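Local structure of peptidoglycan-N-acetylmuramic acid deacetylase PdaC (6H8N) at residues I12-S17 against R154-H159; H38-V43 against G62-N67; G66-S71 against L104-Y109. The protein removes acetyl groups from N-acetylmuramic acid residues of peptidoglycan, a change that confers lysozyme resistance, and also deacetylates short chitin oligomers. The protein carries 1 engineered substitution. All blocks are in the same frame, centred on the assembly; numbering follows the deposited sequence. Where two conformers were deposited one is given.

Contact 1: residues I12-S17 against R154-H159. Engineered in segment 12-17: Ser17 (natural residue Asp). With PO4 (phosphate ion), chain D.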
loop_
_atom_site.group_PDB
_atom_site.type_symbol
_atom_site.label_atom_id
_atom_site.label_comp_id
_atom_site.label_asym_id
_atom_site.label_seq_id
_atom_site.Cartn_x
_atom_site.Cartn_y
_atom_site.Cartn_z
ATOM N N ILE A 12 -5.482 -3.997 -10.241
ATOM C CA ILE A 12 -5.925 -3.680 -8.893
ATOM C C ILE A 12 -4.684 -3.468 -8.044
ATOM O O ILE A 12 -3.642 -4.091 -8.269
ATOM C CB ILE A 12 -6.845 -4.804 -8.361
ATOM C CG1 ILE A 12 -7.632 -4.363 -7.124
ATOM C CG2 ILE A 12 -6.062 -6.086 -8.098
ATOM C CD1 ILE A 12 -8.877 -5.214 -6.890
ATOM N N ALA A 13 -4.794 -2.577 -7.063
ATOM C CA ALA A 13 -3.693 -2.258 -6.148
ATOM C C ALA A 13 -4.038 -2.762 -4.753
ATOM O O ALA A 13 -4.837 -2.149 -4.037
ATOM C CB ALA A 13 -3.422 -0.762 -6.135
ATOM N N LEU A 14 -3.419 -3.862 -4.353
ATOM C CA LEU A 14 -3.493 -4.305 -2.970
ATOM C C LEU A 14 -2.466 -3.544 -2.161
ATOM O O LEU A 14 -1.290 -3.482 -2.534
ATOM C CB LEU A 14 -3.208 -5.799 -2.866
ATOM C CG LEU A 14 -4.130 -6.716 -3.609
ATOM C CD1 LEU A 14 -3.714 -8.151 -3.396
ATOM C CD2 LEU A 14 -5.532 -6.508 -3.130
ATOM N N THR A 15 -2.895 -2.969 -1.053
ATOM C CA THR A 15 -2.005 -2.178 -0.225
ATOM C C THR A 15 -2.119 -2.616 1.221
ATOM O O THR A 15 -3.185 -3.071 1.686
ATOM C CB THR A 15 -2.268 -0.668 -0.347
ATOM O OG1 THR A 15 -3.469 -0.295 0.344
ATOM C CG2 THR A 15 -2.333 -0.246 -1.806
ATOM N N PHE A 16 -0.995 -2.511 1.927
ATOM C CA PHE A 16 -0.853 -3.051 3.269
ATOM C C PHE A 16 -0.261 -2.001 4.186
ATOM O O PHE A 16 0.865 -1.553 3.950
ATOM C CB PHE A 16 0.049 -4.280 3.264
ATOM C CG PHE A 16 -0.503 -5.394 2.446
ATOM C CD1 PHE A 16 -1.459 -6.220 2.987
ATOM C CD2 PHE A 16 -0.090 -5.613 1.151
ATOM C CE1 PHE A 16 -2.005 -7.231 2.264
ATOM C CE2 PHE A 16 -0.636 -6.624 0.395
ATOM C CZ PHE A 16 -1.605 -7.444 0.954
ATOM N N SER A 17 -0.966 -1.667 5.255
ATOM C CA SER A 17 -0.505 -0.682 6.223
ATOM C C SER A 17 -0.158 -1.339 7.544
ATOM O O SER A 17 -0.825 -2.275 7.975
ATOM C CB SER A 17 -1.618 0.320 6.510
ATOM O OG SER A 17 -1.850 1.146 5.386
ATOM N N ARG A 154 -9.251 -0.304 -8.583
ATOM C CA ARG A 154 -9.472 0.001 -7.181
ATOM C C ARG A 154 -8.220 -0.268 -6.357
ATOM O O ARG A 154 -7.329 -1.028 -6.755
ATOM C CB ARG A 154 -10.657 -0.793 -6.634
ATOM C CG ARG A 154 -11.942 -0.403 -7.331
ATOM C CD ARG A 154 -13.158 -0.990 -6.660
ATOM N NE ARG A 154 -14.345 -0.393 -7.236
ATOM C CZ ARG A 154 -15.391 -1.046 -7.713
ATOM N NH1 ARG A 154 -16.365 -0.324 -8.225
ATOM N NH2 ARG A 154 -15.473 -2.371 -7.685
ATOM N N THR A 155 -8.176 0.371 -5.199
ATOM C CA THR A 155 -7.106 0.238 -4.222
ATOM C C THR A 155 -7.699 -0.321 -2.936
ATOM O O THR A 155 -8.632 0.268 -2.371
ATOM C CB THR A 155 -6.457 1.599 -3.983
ATOM O OG1 THR A 155 -5.919 2.064 -5.222
ATOM C CG2 THR A 155 -5.336 1.517 -2.962
ATOM N N ILE A 156 -7.153 -1.445 -2.477
ATOM C CA ILE A 156 -7.648 -2.175 -1.312
ATOM C C ILE A 156 -6.714 -1.921 -0.143
ATOM O O ILE A 156 -5.489 -1.961 -0.303
ATOM C CB ILE A 156 -7.716 -3.687 -1.610
ATOM C CG1 ILE A 156 -8.708 -3.970 -2.741
ATOM C CG2 ILE A 156 -8.103 -4.464 -0.367
ATOM C CD1 ILE A 156 -8.542 -5.332 -3.388
ATOM N N LEU A 157 -7.283 -1.709 1.047
ATOM C CA LEU A 157 -6.526 -1.565 2.296
ATOM C C LEU A 157 -6.655 -2.809 3.162
ATOM O O LEU A 157 -7.763 -3.173 3.571
ATOM C CB LEU A 157 -7.029 -0.352 3.072
ATOM C CG LEU A 157 -6.545 -0.180 4.516
ATOM C CD1 LEU A 157 -5.026 -0.062 4.551
ATOM C CD2 LEU A 157 -7.224 1.014 5.175
ATOM N N ILE A 158 -5.523 -3.434 3.479
ATOM C CA ILE A 158 -5.420 -4.496 4.475
ATOM C C ILE A 158 -4.320 -4.086 5.447
ATOM O O ILE A 158 -3.357 -3.411 5.058
ATOM C CB ILE A 158 -5.071 -5.833 3.775
ATOM C CG1 ILE A 158 -6.215 -6.238 2.836
ATOM C CG2 ILE A 158 -4.739 -6.934 4.782
ATOM C CD1 ILE A 158 -5.913 -7.386 1.919
ATOM N N HIS A 159 -4.447 -4.459 6.715
ATOM C CA HIS A 159 -3.415 -4.144 7.704
ATOM C C HIS A 159 -2.588 -5.398 7.959
ATOM O O HIS A 159 -3.103 -6.377 8.498
ATOM C CB HIS A 159 -4.070 -3.594 8.973
ATOM C CG HIS A 159 -4.886 -2.364 8.708
ATOM N ND1 HIS A 159 -6.205 -2.410 8.301
ATOM C CD2 HIS A 159 -4.550 -1.049 8.705
ATOM C CE1 HIS A 159 -6.651 -1.182 8.092
ATOM N NE2 HIS A 159 -5.663 -0.338 8.328
HETATM P P PO4 D . -4.937 2.860 9.334
HETATM O O1 PO4 D . -5.894 2.851 10.557
HETATM O O2 PO4 D . -5.726 2.349 8.140
HETATM O O3 PO4 D . -3.867 1.861 9.622
HETATM O O4 PO4 D . -4.378 4.236 9.164
#
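Thr15 and Ile156 meet twice at one carbonyl: Ile156 O accepts both Thr15 N and, at 2.7 Å, Thr15 OG1. The hydroxyl reaches it because OG1 lies between the backbone N and the carbonyl carbon (chi1 74°), and it approaches tilted 34° from the carbonyl plane. Arg106 NH1 also bonds this OG1, a second restraint on its rotation. Ala13-Thr155 to Phe16-Ile158 are successive parallel bridges, a strand pairing in the deformed (beta/alpha) barrel expected of this CE4 (NodB homology) domain, the C-terminal, catalytic part of PdaC. On the opposite face of the sheet from Thr15, Phe16 and Ile158 lie side by side, ring atom CE1 3.7 Å from Ile158 CB. At the C-terminal ends sits His159, the proton donor by similarity. Its CB, 3.6 Å from Ser17 O, and then CG pass that oxygen; CD2 lies between CB of the engineered Ser17 (3.9 Å) and phosphate O3 (3.1 Å); CE1 and NE2 face phosphate O2, to which NE2 donates over 2.7 Å, almost straight at 177° and in the ring plane. ND1 bonds Asp133 OD1. Leu157 CD1 sits 3.8 Å above one imidazole face, offset toward its rim, and 3.5 Å from Ser17 OG, which bonds Arg106 NH1.

Contact 2: residues H38-V43 against G62-N67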
loop_
_atom_site.group_PDB
_atom_site.type_symbol
_atom_site.label_atom_id
_atom_site.label_comp_id
_atom_site.label_asym_id
_atom_site.label_seq_id
_atom_site.Cartn_x
_atom_site.Cartn_y
_atom_site.Cartn_z
ATOM N N HIS A 38 2.399 -8.048 -7.259
ATOM C CA HIS A 38 3.095 -7.090 -6.409
ATOM C C HIS A 38 2.076 -6.308 -5.609
ATOM O O HIS A 38 0.874 -6.340 -5.898
ATOM C CB HIS A 38 3.982 -6.140 -7.222
ATOM C CG HIS A 38 5.136 -6.833 -7.866
ATOM N ND1 HIS A 38 5.349 -6.812 -9.225
ATOM C CD2 HIS A 38 6.115 -7.603 -7.342
ATOM C CE1 HIS A 38 6.431 -7.519 -9.507
ATOM N NE2 HIS A 38 6.903 -8.028 -8.383
ATOM N N ALA A 39 2.560 -5.606 -4.584
ATOM C CA ALA A 39 1.712 -4.787 -3.735
ATOM C C ALA A 39 2.514 -3.593 -3.237
ATOM O O ALA A 39 3.688 -3.406 -3.581
ATOM C CB ALA A 39 1.152 -5.604 -2.574
ATOM N N THR A 40 1.851 -2.769 -2.432
ATOM C CA THR A 40 2.455 -1.575 -1.873
ATOM C C THR A 40 2.298 -1.639 -0.364
ATOM O O THR A 40 1.184 -1.860 0.128
ATOM C CB THR A 40 1.763 -0.308 -2.399
ATOM O OG1 THR A 40 1.720 -0.367 -3.829
ATOM C CG2 THR A 40 2.536 0.933 -1.992
ATOM N N PHE A 41 3.399 -1.486 0.365
ATOM C CA PHE A 41 3.440 -1.610 1.818
ATOM C C PHE A 41 3.693 -0.232 2.402
ATOM O O PHE A 41 4.740 0.373 2.132
ATOM C CB PHE A 41 4.540 -2.588 2.230
ATOM C CG PHE A 41 4.263 -3.998 1.813
ATOM C CD1 PHE A 41 4.558 -4.436 0.537
ATOM C CD2 PHE A 41 3.650 -4.888 2.698
ATOM C CE1 PHE A 41 4.251 -5.749 0.145
ATOM C CE2 PHE A 41 3.336 -6.182 2.309
ATOM C CZ PHE A 41 3.653 -6.616 1.039
ATOM N N PHE A 42 2.742 0.256 3.194
ATOM C CA PHE A 42 2.859 1.534 3.884
ATOM C C PHE A 42 3.331 1.222 5.292
ATOM O O PHE A 42 2.576 0.701 6.124
ATOM C CB PHE A 42 1.526 2.270 3.827
ATOM C CG PHE A 42 1.213 2.773 2.452
ATOM C CD1 PHE A 42 1.692 3.997 2.041
ATOM C CD2 PHE A 42 0.496 1.991 1.541
ATOM C CE1 PHE A 42 1.449 4.464 0.753
ATOM C CE2 PHE A 42 0.247 2.458 0.253
ATOM C CZ PHE A 42 0.713 3.704 -0.124
ATOM N N VAL A 43 4.595 1.507 5.533
ATOM C CA VAL A 43 5.334 0.991 6.685
ATOM C C VAL A 43 5.468 2.060 7.759
ATOM O O VAL A 43 5.582 3.265 7.487
ATOM C CB VAL A 43 6.727 0.442 6.282
ATOM C CG1 VAL A 43 6.580 -0.716 5.292
ATOM C CG2 VAL A 43 7.611 1.526 5.719
ATOM N N GLY A 62 10.157 -6.608 -5.613
ATOM C CA GLY A 62 9.466 -5.788 -6.571
ATOM C C GLY A 62 8.286 -5.011 -6.040
ATOM O O GLY A 62 7.552 -4.420 -6.829
ATOM N N ASN A 63 8.074 -4.992 -4.738
ATOM C CA ASN A 63 6.964 -4.262 -4.156
ATOM C C ASN A 63 7.352 -2.815 -3.886
ATOM O O ASN A 63 8.532 -2.474 -3.758
ATOM C CB ASN A 63 6.515 -4.985 -2.900
ATOM C CG ASN A 63 6.151 -6.408 -3.200
ATOM O OD1 ASN A 63 5.130 -6.665 -3.856
ATOM N ND2 ASN A 63 6.969 -7.356 -2.736
ATOM N N GLU A 64 6.346 -1.962 -3.816
ATOM C CA GLU A 64 6.540 -0.550 -3.553
ATOM C C GLU A 64 6.388 -0.312 -2.056
ATOM O O GLU A 64 5.607 -0.997 -1.382
ATOM C CB GLU A 64 5.530 0.290 -4.346
ATOM C CG GLU A 64 5.736 1.789 -4.196
ATOM C CD GLU A 64 4.960 2.611 -5.194
ATOM O OE1 GLU A 64 3.947 2.159 -5.732
ATOM O OE2 GLU A 64 5.379 3.778 -5.437
ATOM N N VAL A 65 7.147 0.648 -1.534
ATOM C CA VAL A 65 7.120 1.003 -0.121
ATOM C C VAL A 65 6.713 2.457 0.015
ATOM O O VAL A 65 7.309 3.345 -0.610
ATOM C CB VAL A 65 8.476 0.749 0.550
ATOM C CG1 VAL A 65 8.481 1.264 1.994
ATOM C CG2 VAL A 65 8.787 -0.723 0.504
ATOM N N GLY A 66 5.718 2.700 0.870
ATOM C CA GLY A 66 5.270 4.031 1.200
ATOM C C GLY A 66 5.451 4.314 2.682
ATOM O O GLY A 66 5.703 3.419 3.479
ATOM N N ASN A 67 5.324 5.584 3.033
ATOM C CA ASN A 67 5.565 6.071 4.384
ATOM C C ASN A 67 4.250 6.157 5.159
ATOM O O ASN A 67 3.307 6.797 4.694
ATOM C CB ASN A 67 6.204 7.458 4.229
ATOM C CG ASN A 67 6.634 8.101 5.530
ATOM O OD1 ASN A 67 5.921 8.102 6.539
ATOM N ND2 ASN A 67 7.797 8.734 5.490
#
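Phe41 O is gripped from 64-67 by two groups, Gly66 N in a 2.8 Å hydrogen bond and Val65 CA in a CA-H...O contact of 3.3 Å. This is the parallel pairing of a beta-alpha-beta unit: strand 40-43 leads through helices 45-50 and 52-60 into strand 64-67, its neighbour in the sheet of the NodB homology domain. The same two-donor pattern recurs at Glu64 O, which takes Phe41 N and the CA-H of Thr40. At the Ala39 end a side chain adds to the ladder: Asn63 OD1 accepts Ala39 N at 2.9 Å, on a lone pair in the carbonyl plane of the amide. The Asn63 amide is also held by ND2, which bonds Met58 O, within the turn where Gly62 is the C-prime residue of a Schellman motif. Gly62 O then lies 3.5 Å above one face of the His38 ring, offset toward its rim. Thr40 and Glu64 lie side by side, Thr40 CG2 3.9 Å from Glu64 CB, while their polar ends bond Val186 N and Ser187 OG respectively. On the same face, Phe42 CD1 comes to 3.7 Å from Gly66 CA, an approach made possible by the bare glycine. On the face of Phe41, Val43 and Val65 cross at about a right angle, Val43 CG2 meeting Val65 CG1 at 3.8 Å.

Contact 3: residues G66-S71 against L104-Y109. With ZN (zinc ion), chain C; PO4 (phosphate ion), chain D.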
loop_
_atom_site.group_PDB
_atom_site.type_symbol
_atom_site.label_atom_id
_atom_site.label_comp_id
_atom_site.label_asym_id
_atom_site.label_seq_id
_atom_site.Cartn_x
_atom_site.Cartn_y
_atom_site.Cartn_z
ATOM N N GLY A 66 5.718 2.700 0.870
ATOM C CA GLY A 66 5.270 4.031 1.200
ATOM C C GLY A 66 5.451 4.314 2.682
ATOM O O GLY A 66 5.703 3.419 3.479
ATOM N N ASN A 67 5.324 5.584 3.033
ATOM C CA ASN A 67 5.565 6.071 4.384
ATOM C C ASN A 67 4.250 6.157 5.159
ATOM O O ASN A 67 3.307 6.797 4.694
ATOM C CB ASN A 67 6.204 7.458 4.229
ATOM C CG ASN A 67 6.634 8.101 5.530
ATOM O OD1 ASN A 67 5.921 8.102 6.539
ATOM N ND2 ASN A 67 7.797 8.734 5.490
ATOM N N HIS A 68 4.191 5.527 6.336
ATOM C CA HIS A 68 2.969 5.504 7.146
ATOM C C HIS A 68 3.177 6.137 8.515
ATOM O O HIS A 68 2.437 5.839 9.452
ATOM C CB HIS A 68 2.461 4.072 7.265
ATOM C CG HIS A 68 1.042 3.931 7.733
ATOM N ND1 HIS A 68 -0.009 4.687 7.265
ATOM C CD2 HIS A 68 0.507 3.042 8.601
ATOM C CE1 HIS A 68 -1.133 4.287 7.853
ATOM N NE2 HIS A 68 -0.850 3.275 8.651
ATOM N N SER A 69 4.166 7.039 8.625
ATOM C CA SER A 69 4.561 7.706 9.871
ATOM C C SER A 69 5.472 6.832 10.712
ATOM O O SER A 69 5.728 5.670 10.382
ATOM C CB SER A 69 3.365 8.181 10.711
ATOM O OG SER A 69 2.882 7.186 11.600
ATOM N N TRP A 70 6.023 7.415 11.784
ATOM C CA TRP A 70 6.942 6.689 12.655
ATOM C C TRP A 70 6.199 5.796 13.644
ATOM O O TRP A 70 6.502 4.608 13.772
ATOM C CB TRP A 70 7.862 7.670 13.402
ATOM C CG TRP A 70 8.857 6.923 14.235
ATOM C CD1 TRP A 70 8.734 6.563 15.554
ATOM C CD2 TRP A 70 10.125 6.419 13.807
ATOM N NE1 TRP A 70 9.845 5.861 15.961
ATOM C CE2 TRP A 70 10.712 5.755 14.909
ATOM C CE3 TRP A 70 10.820 6.467 12.602
ATOM C CZ2 TRP A 70 11.956 5.143 14.834
ATOM C CZ3 TRP A 70 12.048 5.861 12.529
ATOM C CH2 TRP A 70 12.610 5.206 13.640
ATOM N N SER A 71 5.223 6.367 14.367
ATOM C CA SER A 71 4.569 5.676 15.478
ATOM C C SER A 71 3.044 5.762 15.417
ATOM O O SER A 71 2.375 5.477 16.420
ATOM C CB SER A 71 5.083 6.218 16.819
ATOM O OG SER A 71 4.850 7.603 16.892
ATOM N N LEU A 104 5.379 8.037 -1.801
ATOM C CA LEU A 104 3.992 7.950 -1.369
ATOM C C LEU A 104 3.920 8.033 0.144
ATOM O O LEU A 104 4.697 7.380 0.850
ATOM C CB LEU A 104 3.369 6.622 -1.802
ATOM C CG LEU A 104 3.427 6.269 -3.283
ATOM C CD1 LEU A 104 2.886 4.867 -3.504
ATOM C CD2 LEU A 104 2.641 7.274 -4.085
ATOM N N VAL A 105 2.957 8.801 0.647
ATOM C CA VAL A 105 2.686 8.870 2.073
ATOM C C VAL A 105 1.227 8.510 2.310
ATOM O O VAL A 105 0.346 8.888 1.527
ATOM C CB VAL A 105 3.033 10.258 2.659
ATOM C CG1 VAL A 105 2.166 11.359 2.062
ATOM C CG2 VAL A 105 2.944 10.257 4.195
ATOM N N ARG A 106 0.977 7.770 3.384
ATOM C CA ARG A 106 -0.380 7.408 3.783
ATOM C C ARG A 106 -0.555 7.848 5.229
ATOM O O ARG A 106 -0.081 7.168 6.151
ATOM C CB ARG A 106 -0.610 5.921 3.611
ATOM C CG ARG A 106 -1.987 5.465 4.038
ATOM C CD ARG A 106 -2.223 4.026 3.663
ATOM N NE ARG A 106 -2.593 3.856 2.267
ATOM C CZ ARG A 106 -2.868 2.683 1.713
ATOM N NH1 ARG A 106 -2.763 1.563 2.426
ATOM N NH2 ARG A 106 -3.259 2.625 0.451
ATOM N N PRO A 107 -1.194 8.989 5.474
ATOM C CA PRO A 107 -1.338 9.475 6.852
ATOM C C PRO A 107 -2.176 8.510 7.667
ATOM O O PRO A 107 -3.218 8.053 7.183
ATOM C CB PRO A 107 -2.068 10.808 6.668
ATOM C CG PRO A 107 -1.638 11.275 5.300
ATOM C CD PRO A 107 -1.627 9.990 4.487
ATOM N N PRO A 108 -1.766 8.192 8.895
ATOM C CA PRO A 108 -2.576 7.324 9.762
ATOM C C PRO A 108 -4.025 7.781 9.837
ATOM O O PRO A 108 -4.319 8.977 9.967
ATOM C CB PRO A 108 -1.879 7.447 11.114
ATOM C CG PRO A 108 -0.431 7.621 10.726
ATOM C CD PRO A 108 -0.486 8.534 9.541
ATOM N N TYR A 109 -4.939 6.805 9.777
ATOM C CA TYR A 109 -6.387 7.020 9.866
ATOM C C TYR A 109 -6.947 7.867 8.733
ATOM O O TYR A 109 -8.117 8.262 8.790
ATOM C CB TYR A 109 -6.831 7.592 11.229
ATOM C CG TYR A 109 -6.121 6.962 12.401
ATOM C CD1 TYR A 109 -6.417 5.672 12.812
ATOM C CD2 TYR A 109 -5.123 7.647 13.085
ATOM C CE1 TYR A 109 -5.765 5.085 13.862
ATOM C CE2 TYR A 109 -4.471 7.082 14.138
ATOM C CZ TYR A 109 -4.785 5.794 14.536
ATOM O OH TYR A 109 -4.124 5.201 15.582
HETATM ZN ZN ZN C . -2.058 2.299 9.993
HETATM P P PO4 D . -4.937 2.860 9.334
HETATM O O1 PO4 D . -5.894 2.851 10.557
HETATM O O2 PO4 D . -5.726 2.349 8.140
HETATM O O3 PO4 D . -3.867 1.861 9.622
HETATM O O4 PO4 D . -4.378 4.236 9.164
#
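Pro108 lays its ring against the turn at His68-Ser69: its CG is 3.5 Å from Ser69 OG and 3.6 Å from His68 O, and lies more loosely over one face of the His68 imidazole, 4.5 Å from CE1. Ser69 OG itself donates to His68 O and also bonds His72 N. Segment 66-71 holds the start of the His-Ser-Trp-Ser-His metal motif of CE4 deacetylases, completed by His72, and 104-109 their Arg-Pro-Pro-Tyr motif; the two meet beside the zinc. Their backbones are joined by a single bridge, in which Asn67 N donates to Leu104 O and Arg106 N to Asn67 O, the latter bond 2.8 Å long. Beyond it, His68 ND1 donates to Arg106 O over 2.7 Å, from 28° out of the carbonyl plane, and this second-shell bond fixes the turn of the ring while NE2 binds the zinc ion at 2.0 Å. With chi1 at -164°, CG lies anti to the backbone N, which carries the imidazole toward the 104-109 segment. Asp18 and His72 complete the metal site, with O3 of a phosphate probably taken up from the crystallisation liquor. Asn67 OD1 accepts Ser69 N in an Asx turn, and Asn67 ND2 bonds Gln91 OE1 and Ile87 O. Past the prolines, Tyr109 N donates to phosphate O4, a bond of 2.7 Å with an angle of 165° at the hydrogen.

All three contacts are buried, but contacts 1 and 2 centre about 5 Å from the middle of the chain and contact 3 about 10 Å from it. Contacts 1 and 2 are repetitive ladders in one parallel sheet, joined where strand 11-17 pairs with 40-43, for instance Phe16 N with Thr40 O. Contact 3 shares Gly66 and Asn67 with contact 2, yet keeps just one bridge before loops take over, so side-chain and metal bonds do more of its work. Contact 2 has no bond to the metal or phosphate; contacts 1 and 3, connected by Arg106, hydrogen-bond the phosphate through the His159 ring and the Tyr109 backbone N, and contact 3 alone supplies a zinc ligand.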